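Local coordinates for type I polyketide synthase PikAII (Streptomyces venezuelae, PDB 3QP9), which carries a C2-type ketoreductase, a class of modular polyketide synthase domain that probably epimerises the alpha-substituted polyketide intermediate rather than reducing its ketone, at residues D117-P122 and F128-G133; V181-L184 and R189-G192; G217-A222 and T502-T507; A268-R273 and A471-D476; A276-L281 and D339-S344. All blocks are in the same frame, centred on the assembly; numbering follows the deposited sequence.

Interaction 1 of 5, residues D117-P122 and F128-G133; sequences DESAHP and FTRGTG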
# COMPACT_ATOMS: atom_id res chain seq x y z
N ASP A 117 2.42 -17.14 -0.84
CA ASP A 117 3.82 -17.40 -0.86
C ASP A 117 4.61 -16.19 -0.33
O ASP A 117 5.02 -15.31 -1.08
CB ASP A 117 4.29 -17.82 -2.25
CG ASP A 117 5.77 -18.31 -2.26
OD1 ASP A 117 6.48 -18.20 -1.23
OD2 ASP A 117 6.20 -18.87 -3.29
N GLU A 118 4.95 -16.24 0.94
CA GLU A 118 5.75 -15.20 1.56
C GLU A 118 7.25 -15.39 1.52
O GLU A 118 8.00 -14.62 2.15
CB GLU A 118 5.33 -15.08 3.01
CG GLU A 118 3.88 -15.05 3.16
CD GLU A 118 3.37 -13.60 3.26
OE1 GLU A 118 3.71 -12.76 2.34
OE2 GLU A 118 2.72 -13.34 4.29
N SER A 119 7.69 -16.40 0.80
CA SER A 119 9.11 -16.72 0.76
C SER A 119 9.92 -15.61 0.12
O SER A 119 9.44 -14.91 -0.74
CB SER A 119 9.34 -18.06 0.00
OG SER A 119 9.07 -17.88 -1.37
N ALA A 120 11.16 -15.48 0.54
CA ALA A 120 12.14 -14.61 -0.13
C ALA A 120 12.43 -14.94 -1.59
O ALA A 120 12.55 -16.11 -1.99
CB ALA A 120 13.47 -14.58 0.65
N HIS A 121 12.56 -13.90 -2.38
CA HIS A 121 12.97 -14.07 -3.77
C HIS A 121 14.48 -13.86 -3.86
O HIS A 121 14.99 -12.87 -3.34
CB HIS A 121 12.22 -13.12 -4.66
CG HIS A 121 12.54 -13.26 -6.11
ND1 HIS A 121 11.67 -13.84 -7.01
CD2 HIS A 121 13.60 -12.84 -6.83
CE1 HIS A 121 12.20 -13.80 -8.22
NE2 HIS A 121 13.38 -13.20 -8.14
N PRO A 122 15.18 -14.79 -4.57
CA PRO A 122 16.65 -14.82 -4.69
C PRO A 122 17.25 -13.49 -5.15
O PRO A 122 18.34 -13.11 -4.73
CB PRO A 122 16.90 -15.91 -5.76
CG PRO A 122 15.70 -16.77 -5.74
CD PRO A 122 14.54 -15.83 -5.39
N PHE A 128 9.64 -7.48 -0.52
CA PHE A 128 9.25 -8.18 -1.77
C PHE A 128 9.29 -9.69 -1.53
O PHE A 128 10.28 -10.19 -0.95
CB PHE A 128 10.17 -7.81 -2.93
CG PHE A 128 9.77 -8.46 -4.23
CD1 PHE A 128 8.81 -7.86 -5.04
CD2 PHE A 128 10.37 -9.63 -4.65
CE1 PHE A 128 8.42 -8.43 -6.27
CE2 PHE A 128 9.98 -10.20 -5.87
CZ PHE A 128 8.99 -9.60 -6.66
N THR A 129 8.22 -10.41 -1.88
CA THR A 129 8.18 -11.90 -1.73
C THR A 129 7.94 -12.58 -3.07
O THR A 129 7.66 -11.90 -4.07
CB THR A 129 7.08 -12.44 -0.73
OG1 THR A 129 5.79 -12.40 -1.33
CG2 THR A 129 7.07 -11.70 0.61
N ARG A 130 8.07 -13.91 -3.13
CA ARG A 130 7.90 -14.60 -4.42
C ARG A 130 6.46 -14.45 -4.88
O ARG A 130 6.18 -14.27 -6.07
CB ARG A 130 8.27 -16.05 -4.27
CG ARG A 130 9.80 -16.29 -4.23
CD ARG A 130 10.13 -17.81 -4.32
NE ARG A 130 11.39 -18.18 -3.65
CZ ARG A 130 12.15 -19.25 -3.94
NH1 ARG A 130 13.27 -19.48 -3.26
NH2 ARG A 130 11.79 -20.09 -4.90
N GLY A 131 5.54 -14.49 -3.91
CA GLY A 131 4.11 -14.22 -4.15
C GLY A 131 3.79 -12.87 -4.77
O GLY A 131 2.86 -12.78 -5.56
N THR A 132 4.54 -11.83 -4.39
CA THR A 132 4.41 -10.50 -5.01
C THR A 132 4.71 -10.55 -6.55
O THR A 132 3.93 -10.02 -7.37
CB THR A 132 5.35 -9.47 -4.35
OG1 THR A 132 5.43 -9.69 -2.92
CG2 THR A 132 4.85 -8.04 -4.59
N GLY A 133 5.88 -11.11 -6.88
CA GLY A 133 6.33 -11.29 -8.30
C GLY A 133 5.37 -12.17 -9.05
O GLY A 133 4.88 -11.79 -10.10
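The loop 117-122 lies across the start of helix 130-144 and turns its carbonyl groups to the first N-H groups of that helix: Arg130 N donates to Ser119 O at 2.9 Å, nearly in line with the carbonyl, and Gly131 N to Asp117 O at 3.0 Å. Asp117 O is gripped a second time, because Thr129, the N-cap residue, holds its hydroxyl between its backbone N and carbonyl carbon (chi1 77°) and donates from OG1 at 3.0 Å. Gly131, having no side chain, lets this carbonyl sit close against the helix. The other branch of Thr129, CG2, packs on Glu118 O. Arg130 is the long arm of the contact. Its chain, extended from CG to NE, runs past Ser119 OG, and NE meets Ala120 O at 2.9 Å close to the guanidinium plane, while Pro122 CD lies over one guanidinium face. Asp117 OD1 accepts from the backbone N of Ser119, closing an Asx turn, and from the same face of the carboxylate Ser119 OG also donates to Asp117 OD1, at 2.6 Å. Beyond, the Phe128 ring turns an edge to the face of His121 in an offset edge-to-face pair, with centroids 5.8 Å apart and planes at 77°; His121 CB lies near the Phe128 plane. Around this junction Phe128 rests on Leu366 and Ala367 of helix 363-386, Thr129 touches Ala171 of helix 170-185, and Glu118 OE2 is bonded to Ser169, just ahead of that helix, and to Gln172 in its first turn.

Interaction 2 of 5, residues V181-L184 and R189-G192; sequences VAAL and RWGG
The Trp190 indole has Ala182 and Ala183 of helix 170-185 over one face and Gly192 N, from the tryptophan's own strand, near the rim of the other. Ala182 CB sits 3.6 Å above the ring plane on the helix side, joined there by the backbone N of Ala183. The contact belongs to a beta-alpha-beta unit of the Rossmann-like fold found in ketoreductases, in which helix 170-185 links the parallel strands 151-156 and 190-196. Here the last turn of the helix packs against the strand that follows it. Alanine suits both helix positions, since a single methyl group lets a broad aromatic plane come close to the helix backbone. Ala182 CB makes a CH-pi contact with the six-membered ring, 4.0 Å from its centroid and 26° off the normal, whereas Ala183 meets the five-membered ring. The tryptophan side chain reaches the helix because CG stands opposite the backbone N (chi1 -171°), which carries the indole off the strand toward Ala182 and Ala183. Leu151 and Cys153 of the neighbouring strand 151-156 also touch the Trp190 side chain, and no hydrogen bond joins the helix segment to the strand segment, so the meeting is apolar packing in the buried layer between helix and strands. The tightest approach is at the pyrrole part of the indole, where Ala183 CB comes to 3.4 Å from Trp190 CD1.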
# COMPACT_ATOMS: atom_id res chain seq x y z
N VAL A 181 -4.58 -1.15 -9.00
CA VAL A 181 -4.05 -0.59 -10.27
C VAL A 181 -4.44 -1.53 -11.46
O VAL A 181 -4.94 -1.03 -12.52
CB VAL A 181 -2.51 -0.29 -10.21
CG1 VAL A 181 -1.98 0.14 -11.74
CG2 VAL A 181 -2.27 0.80 -9.18
N ALA A 182 -4.32 -2.85 -11.25
CA ALA A 182 -4.75 -3.83 -12.27
C ALA A 182 -6.25 -3.69 -12.62
O ALA A 182 -6.62 -3.80 -13.80
CB ALA A 182 -4.43 -5.27 -11.83
N ALA A 183 -7.08 -3.45 -11.63
CA ALA A 183 -8.47 -3.05 -11.88
C ALA A 183 -8.67 -1.89 -12.86
O ALA A 183 -9.67 -1.88 -13.64
CB ALA A 183 -9.21 -2.67 -10.56
N LEU A 184 -7.82 -0.87 -12.77
CA LEU A 184 -8.02 0.33 -13.62
C LEU A 184 -7.43 0.09 -14.97
O LEU A 184 -7.97 0.55 -15.99
CB LEU A 184 -7.36 1.55 -13.04
CG LEU A 184 -7.90 2.02 -11.70
CD1 LEU A 184 -7.01 3.12 -11.07
CD2 LEU A 184 -9.31 2.46 -11.92
N ARG A 189 -11.16 -7.71 -17.09
CA ARG A 189 -10.74 -9.04 -16.60
C ARG A 189 -10.30 -9.10 -15.13
O ARG A 189 -9.86 -10.11 -14.67
CB ARG A 189 -9.69 -9.66 -17.51
CG ARG A 189 -8.51 -8.74 -17.88
CD ARG A 189 -7.39 -9.55 -18.42
NE ARG A 189 -6.16 -8.80 -18.66
CZ ARG A 189 -5.01 -9.04 -18.03
NH1 ARG A 189 -3.92 -8.33 -18.33
NH2 ARG A 189 -4.98 -10.00 -17.13
N TRP A 190 -10.47 -8.00 -14.41
CA TRP A 190 -10.23 -7.94 -12.95
C TRP A 190 -11.50 -8.21 -12.12
O TRP A 190 -12.54 -7.55 -12.28
CB TRP A 190 -9.56 -6.59 -12.61
CG TRP A 190 -9.09 -6.60 -11.11
CD1 TRP A 190 -9.72 -6.02 -10.06
CD2 TRP A 190 -7.92 -7.22 -10.59
NE1 TRP A 190 -8.99 -6.22 -8.86
CE2 TRP A 190 -7.88 -6.96 -9.17
CE3 TRP A 190 -6.89 -7.96 -11.17
CZ2 TRP A 190 -6.87 -7.47 -8.35
CZ3 TRP A 190 -5.85 -8.42 -10.39
CH2 TRP A 190 -5.85 -8.16 -8.94
N GLY A 191 -11.44 -9.21 -11.25
CA GLY A 191 -12.57 -9.56 -10.43
C GLY A 191 -12.41 -8.74 -9.17
O GLY A 191 -13.13 -7.75 -8.95
N GLY A 192 -11.42 -9.06 -8.39
CA GLY A 192 -11.26 -8.28 -7.11
C GLY A 192 -10.26 -8.78 -6.15
O GLY A 192 -9.50 -9.64 -6.46

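Interaction 3 of 5, residues G217-A222 and T502-T507; sequences GEDQVA and TARPGT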
# COMPACT_ATOMS: atom_id res chain seq x y z
N GLY A 217 -21.60 -6.83 -5.39
CA GLY A 217 -21.36 -5.56 -6.08
C GLY A 217 -20.03 -4.98 -5.58
O GLY A 217 -19.71 -3.83 -5.88
N GLU A 218 -19.25 -5.73 -4.80
CA GLU A 218 -18.03 -5.13 -4.25
C GLU A 218 -16.79 -5.79 -4.88
O GLU A 218 -16.84 -6.90 -5.39
CB GLU A 218 -18.06 -5.26 -2.73
CG GLU A 218 -19.24 -4.54 -2.04
CD GLU A 218 -19.13 -3.03 -2.01
OE1 GLU A 218 -18.05 -2.42 -2.23
OE2 GLU A 218 -20.14 -2.39 -1.79
N ASP A 219 -15.67 -5.09 -4.93
CA ASP A 219 -14.39 -5.72 -5.43
C ASP A 219 -13.21 -5.55 -4.49
O ASP A 219 -12.14 -5.94 -4.79
CB ASP A 219 -14.03 -5.28 -6.85
CG ASP A 219 -13.68 -3.80 -6.95
OD1 ASP A 219 -13.88 -3.11 -5.92
OD2 ASP A 219 -13.24 -3.31 -8.06
N GLN A 220 -13.44 -5.11 -3.21
CA GLN A 220 -12.35 -4.95 -2.27
C GLN A 220 -12.99 -5.31 -0.98
O GLN A 220 -13.58 -4.48 -0.30
CB GLN A 220 -11.82 -3.46 -2.18
CG GLN A 220 -11.18 -3.01 -3.49
CD GLN A 220 -10.56 -1.61 -3.51
OE1 GLN A 220 -10.59 -0.90 -4.58
NE2 GLN A 220 -9.86 -1.28 -2.49
N VAL A 221 -12.84 -6.56 -0.64
CA VAL A 221 -13.64 -7.18 0.43
C VAL A 221 -12.76 -7.84 1.45
O VAL A 221 -11.81 -8.53 1.13
CB VAL A 221 -14.69 -8.19 -0.14
CG1 VAL A 221 -15.58 -8.71 0.92
CG2 VAL A 221 -15.55 -7.53 -1.24
N ALA A 222 -13.08 -7.58 2.75
CA ALA A 222 -12.53 -8.33 3.82
C ALA A 222 -13.57 -9.34 4.41
O ALA A 222 -14.75 -9.03 4.49
CB ALA A 222 -12.10 -7.33 4.96
N THR A 502 -14.21 6.13 -15.10
CA THR A 502 -14.47 6.18 -16.55
C THR A 502 -14.27 4.79 -17.17
O THR A 502 -15.08 4.37 -17.98
CB THR A 502 -13.74 7.37 -17.31
OG1 THR A 502 -14.24 8.64 -16.82
CG2 THR A 502 -14.02 7.36 -18.82
N ALA A 503 -13.22 4.08 -16.78
CA ALA A 503 -12.97 2.74 -17.32
C ALA A 503 -13.49 1.59 -16.46
O ALA A 503 -13.89 0.53 -16.96
CB ALA A 503 -11.48 2.55 -17.56
N ARG A 504 -13.49 1.80 -15.15
CA ARG A 504 -13.79 0.73 -14.25
C ARG A 504 -14.85 1.23 -13.27
O ARG A 504 -14.57 2.13 -12.53
CB ARG A 504 -12.46 0.37 -13.51
CG ARG A 504 -12.60 -0.50 -12.28
CD ARG A 504 -12.89 -1.90 -12.67
NE ARG A 504 -13.02 -2.74 -11.54
CZ ARG A 504 -13.06 -4.09 -11.56
NH1 ARG A 504 -13.15 -4.74 -10.37
NH2 ARG A 504 -12.99 -4.79 -12.71
N PRO A 505 -16.07 0.64 -13.27
CA PRO A 505 -17.00 0.98 -12.12
C PRO A 505 -16.44 0.51 -10.78
O PRO A 505 -15.71 -0.47 -10.72
CB PRO A 505 -18.29 0.19 -12.42
CG PRO A 505 -18.08 -0.44 -13.80
CD PRO A 505 -16.68 -0.24 -14.29
N GLY A 506 -16.79 1.20 -9.69
CA GLY A 506 -16.42 0.68 -8.40
C GLY A 506 -17.15 1.41 -7.34
O GLY A 506 -17.95 2.34 -7.61
N THR A 507 -16.86 1.02 -6.12
CA THR A 507 -17.69 1.51 -5.01
C THR A 507 -16.84 2.14 -3.92
O THR A 507 -17.33 2.54 -2.81
CB THR A 507 -18.41 0.35 -4.33
OG1 THR A 507 -17.44 -0.66 -3.99
CG2 THR A 507 -19.54 -0.28 -5.21
O HOH W 1 -13.96 -0.35 -5.41
O HOH W 2 -13.68 -1.12 -9.36
O HOH W 3 -16.42 -2.12 -6.07
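Asp219 tucks CG between its backbone N and carbonyl carbon (chi1 67°), and Arg504 bends at chi2 (74°), so that carboxylate and guanidinium approach from opposite directions and meet nearly coplanar. Arg504 NH1 gives Asp219 OD2 a straight salt-bridge hydrogen bond of 2.7 Å, in the guanidinium plane and on the anti lone pair of the oxygen. One ordered water sits at the guanidinium edge, accepting from Arg504 NE at 2.8 Å and donating to both Asp219 OD2 and Pro505 O. Arginine suits this place because its several N-H groups serve different partners: NH2 also bonds Trp190 O. In this way the loop after helix 493-501, late in the chain, packs against the entrance of strand 220-224, which belongs to what is probably the structural, Rossmann-like subdomain of the ketoreductase. A few residues on, Thr507 OG1 donates to Glu218 OE1 at 2.6 Å, coming from above the carboxylate plane. The second oxygen, Glu218 OE2, forms a salt bridge with Arg232 of strand 227-235. Two further waters bridge the segments, each donating to Asp219 OD1; one accepts from Thr507 N, and the other donates to Thr507 OG1 at 2.7 Å.

Interaction 4 of 5, residues A268-R273 and A471-D476; sequences ARRLAR and ALTALD
Thr473 OG1 takes part in two hydrogen bonds: it accepts from Arg270 NH2 at 3.0 Å, with an N-H...O angle of 155°, and donates to Ala469 O, one turn back in its own helix. That same carbonyl also takes a bond from Arg270 NH1, so the two terminal nitrogens of the guanidinium reach neighbouring acceptors on helix 468-481. The hydroxyl lies close to the guanidinium plane, while one face of the group is packed by Leu472, whose CB stands 4.0 Å above its centre. To get there the arginine chain folds twice, at chi2 (66°) and chi3 (70°), laying the guanidinium back against the other helix. Nearer the backbone, Arg270 CB meets Leu472 CD1 at 4.2 Å. Arginine fits this position because its aliphatic chain and flat guanidinium face can pack on leucine while the N-H groups at the rim donate; threonine supplies a hydroxyl that can give one bond and take another. The contact joins two helices packed against strands of the Rossmann-like ketoreductase fold: helix 262-274 rests through Leu271 on Val254 and Val256 of strand 253-256 and through Ala272 on helix 304-313, whereas helix 468-481 lies through Ala471 and Leu475 on strand 435-441.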
# COMPACT_ATOMS: atom_id res chain seq x y z
N ALA A 268 12.21 19.54 7.95
CA ALA A 268 13.23 19.90 8.93
C ALA A 268 13.23 21.39 9.27
O ALA A 268 13.38 21.72 10.45
CB ALA A 268 14.65 19.42 8.40
N ARG A 269 13.01 22.29 8.30
CA ARG A 269 12.85 23.72 8.60
C ARG A 269 11.67 23.92 9.53
O ARG A 269 11.75 24.67 10.50
CB ARG A 269 12.61 24.62 7.38
CG ARG A 269 13.72 24.59 6.36
CD ARG A 269 13.42 25.57 5.23
NE ARG A 269 14.65 25.70 4.49
CZ ARG A 269 14.92 25.14 3.31
NH1 ARG A 269 16.09 25.37 2.81
NH2 ARG A 269 14.03 24.38 2.68
N ARG A 270 10.57 23.24 9.24
CA ARG A 270 9.40 23.36 10.10
C ARG A 270 9.67 22.87 11.48
O ARG A 270 9.19 23.47 12.47
CB ARG A 270 8.17 22.65 9.48
CG ARG A 270 6.94 22.60 10.33
CD ARG A 270 6.34 24.00 10.56
NE ARG A 270 5.77 24.50 9.33
CZ ARG A 270 4.49 24.32 8.95
NH1 ARG A 270 4.10 24.84 7.80
NH2 ARG A 270 3.61 23.71 9.73
N LEU A 271 10.35 21.72 11.62
CA LEU A 271 10.63 21.22 12.99
C LEU A 271 11.48 22.21 13.77
O LEU A 271 11.22 22.57 14.93
CB LEU A 271 11.36 19.87 12.85
CG LEU A 271 10.45 18.69 12.43
CD1 LEU A 271 11.20 17.53 11.86
CD2 LEU A 271 9.81 18.25 13.73
N ALA A 272 12.45 22.78 13.11
CA ALA A 272 13.28 23.80 13.80
C ALA A 272 12.44 25.00 14.21
O ALA A 272 12.51 25.46 15.38
CB ALA A 272 14.34 24.25 12.89
N ARG A 273 11.65 25.48 13.27
CA ARG A 273 10.80 26.61 13.59
C ARG A 273 9.89 26.32 14.79
O ARG A 273 9.68 27.18 15.62
CB ARG A 273 10.02 27.19 12.39
CG ARG A 273 10.94 28.02 11.41
CD ARG A 273 10.16 28.81 10.30
NE ARG A 273 11.11 29.48 9.40
CZ ARG A 273 11.39 29.04 8.16
NH1 ARG A 273 12.28 29.72 7.43
NH2 ARG A 273 10.75 27.97 7.64
N ALA A 471 0.71 21.47 3.67
CA ALA A 471 0.86 20.02 3.82
C ALA A 471 1.52 19.73 5.18
O ALA A 471 1.13 18.81 5.90
CB ALA A 471 1.70 19.41 2.66
N LEU A 472 2.54 20.50 5.54
CA LEU A 472 3.25 20.16 6.77
C LEU A 472 2.36 20.50 7.96
O LEU A 472 2.44 19.85 8.96
CB LEU A 472 4.63 20.85 6.91
CG LEU A 472 5.67 20.26 5.97
CD1 LEU A 472 6.91 21.19 5.76
CD2 LEU A 472 6.07 18.86 6.44
N THR A 473 1.52 21.53 7.85
CA THR A 473 0.58 21.81 8.93
C THR A 473 -0.43 20.65 9.03
O THR A 473 -0.77 20.23 10.11
CB THR A 473 -0.13 23.19 8.71
OG1 THR A 473 0.86 24.20 8.71
CG2 THR A 473 -1.14 23.51 9.86
N ALA A 474 -0.86 20.10 7.89
CA ALA A 474 -1.79 18.97 7.91
C ALA A 474 -1.12 17.77 8.57
O ALA A 474 -1.73 17.06 9.35
CB ALA A 474 -2.24 18.66 6.50
N LEU A 475 0.18 17.61 8.31
CA LEU A 475 0.95 16.49 8.91
C LEU A 475 0.97 16.64 10.42
O LEU A 475 0.69 15.70 11.17
CB LEU A 475 2.37 16.53 8.33
CG LEU A 475 3.27 15.45 8.95
CD1 LEU A 475 2.82 13.97 8.72
CD2 LEU A 475 4.66 15.73 8.31
N ASP A 476 1.33 17.85 10.88
CA ASP A 476 1.36 18.11 12.32
C ASP A 476 -0.02 17.85 13.02
O ASP A 476 -0.05 17.30 14.15
CB ASP A 476 1.82 19.57 12.55
CG ASP A 476 1.89 19.91 14.04
OD1 ASP A 476 0.99 20.60 14.53
OD2 ASP A 476 2.75 19.38 14.75

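Interaction 5 of 5, residues A276-L281 and D339-S344; sequences AGHLLL and DAHPLS
In the Rossmann fold of the ketoreductase domain, strands 278-283 and 343-348 lie on either side of strand 253-256, and His278 and His341 stack across the beginning of that middle strand. The rings meet face to face, with centroids 3.6 Å apart and planes inclined by 19°. His278 NE2 stands over the centre of the His341 ring, while His341 ND1 sits above the rim of the other and is 3.2 Å from His278 CE1. Each side chain has CG next to its backbone N, which brings the two rings together over the start of the middle strand. His341 CB adds a CH-pi contact, 4.2 Å from the His278 centroid and 12° off the normal. On its far face the His341 ring is backed by Ala340 CB, and its orientation is fixed by a hydrogen bond from ND1 to Asp251 O. Thr253 of the middle strand touches His278 and bonds His341 O. Histidine suits this partly exposed spot, being flat enough to stack and polar enough for the surface. The NE2 atoms of His278 and His341, 3.4 Å apart, are not hydrogen-bonded; stacking holds the rings together, and two positive charges this close would probably be disfavoured.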
# COMPACT_ATOMS: atom_id res chain seq x y z
N ALA A 276 12.10 22.24 17.65
CA ALA A 276 12.92 21.03 17.83
C ALA A 276 14.39 21.46 17.99
O ALA A 276 14.92 22.18 17.18
CB ALA A 276 12.77 20.05 16.65
N GLY A 277 15.04 21.01 19.04
CA GLY A 277 16.43 21.37 19.30
C GLY A 277 17.51 20.54 18.56
O GLY A 277 18.64 20.96 18.52
N HIS A 278 17.19 19.36 18.04
CA HIS A 278 18.22 18.43 17.53
C HIS A 278 17.73 17.63 16.33
O HIS A 278 16.75 16.89 16.42
CB HIS A 278 18.68 17.47 18.60
CG HIS A 278 19.15 18.15 19.84
ND1 HIS A 278 18.30 18.52 20.87
CD2 HIS A 278 20.38 18.53 20.20
CE1 HIS A 278 18.99 19.15 21.80
NE2 HIS A 278 20.25 19.18 21.42
N LEU A 279 18.41 17.78 15.20
CA LEU A 279 17.96 17.17 13.99
C LEU A 279 19.06 16.27 13.40
O LEU A 279 20.24 16.62 13.39
CB LEU A 279 17.55 18.24 12.95
CG LEU A 279 16.23 18.95 13.29
CD1 LEU A 279 15.98 20.20 12.35
CD2 LEU A 279 15.05 17.92 13.23
N LEU A 280 18.66 15.11 12.91
CA LEU A 280 19.60 14.23 12.27
C LEU A 280 19.07 14.10 10.86
O LEU A 280 17.94 13.72 10.68
CB LEU A 280 19.63 12.86 12.98
CG LEU A 280 20.51 11.83 12.21
CD1 LEU A 280 21.94 12.37 12.04
CD2 LEU A 280 20.52 10.62 13.05
N LEU A 281 19.87 14.45 9.87
CA LEU A 281 19.39 14.55 8.51
C LEU A 281 20.11 13.47 7.72
O LEU A 281 21.34 13.50 7.64
CB LEU A 281 19.76 15.92 7.89
CG LEU A 281 19.22 17.13 8.65
CD1 LEU A 281 19.61 18.30 7.89
CD2 LEU A 281 17.70 17.06 8.77
N ASP A 339 23.02 9.80 23.36
CA ASP A 339 22.15 9.47 24.53
C ASP A 339 21.62 10.64 25.37
O ASP A 339 20.68 10.48 26.14
CB ASP A 339 22.71 8.35 25.38
CG ASP A 339 22.45 6.93 24.73
OD1 ASP A 339 23.44 6.19 24.64
OD2 ASP A 339 21.30 6.56 24.32
N ALA A 340 22.26 11.81 25.25
CA ALA A 340 21.76 13.03 25.87
C ALA A 340 20.50 13.52 25.14
O ALA A 340 19.72 14.26 25.72
CB ALA A 340 22.83 14.13 25.85
N HIS A 341 20.38 13.20 23.85
CA HIS A 341 19.23 13.55 23.04
C HIS A 341 18.60 12.31 22.31
O HIS A 341 18.75 12.17 21.10
CB HIS A 341 19.61 14.73 22.09
CG HIS A 341 20.27 15.87 22.85
ND1 HIS A 341 19.57 16.64 23.74
CD2 HIS A 341 21.58 16.23 22.99
CE1 HIS A 341 20.40 17.49 24.35
NE2 HIS A 341 21.63 17.28 23.90
N PRO A 342 17.92 11.45 23.06
CA PRO A 342 17.58 10.18 22.33
C PRO A 342 16.60 10.40 21.18
O PRO A 342 15.88 11.40 21.15
CB PRO A 342 16.93 9.29 23.40
CG PRO A 342 17.11 10.01 24.69
CD PRO A 342 17.55 11.42 24.48
N LEU A 343 16.56 9.43 20.28
CA LEU A 343 15.59 9.46 19.21
C LEU A 343 14.10 9.69 19.70
O LEU A 343 13.58 8.93 20.49
CB LEU A 343 15.77 8.16 18.41
CG LEU A 343 15.62 8.05 16.91
CD1 LEU A 343 14.69 6.87 16.55
CD2 LEU A 343 15.16 9.32 16.31
N SER A 344 13.47 10.76 19.22
CA SER A 344 12.12 11.19 19.57
C SER A 344 11.13 10.89 18.40
O SER A 344 9.97 10.55 18.63
CB SER A 344 12.12 12.70 19.83
OG SER A 344 10.87 13.13 20.20

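From the N terminus, interaction 1 closes a short loop ahead of helix 130-144, and interaction 2 then closes the turn between helix 170-185 and strand 190-196; both are complete before interaction 3 opens. Interaction 3 spans 280 residues, bringing the C-terminal loop back to strand 220-224. Interaction 4 is nested inside it, joining helices 262-274 and 468-481, and interaction 5 is nested inside interaction 4; none cross. Interactions 2 and 3 touch through Arg504, their centres about 9 Å apart, while interactions 4 and 5 meet where helix 262-274 leads into strand 278-283. Centres of interactions 2 and 5 lie about 45 Å apart, on opposite sides of the chain's centre.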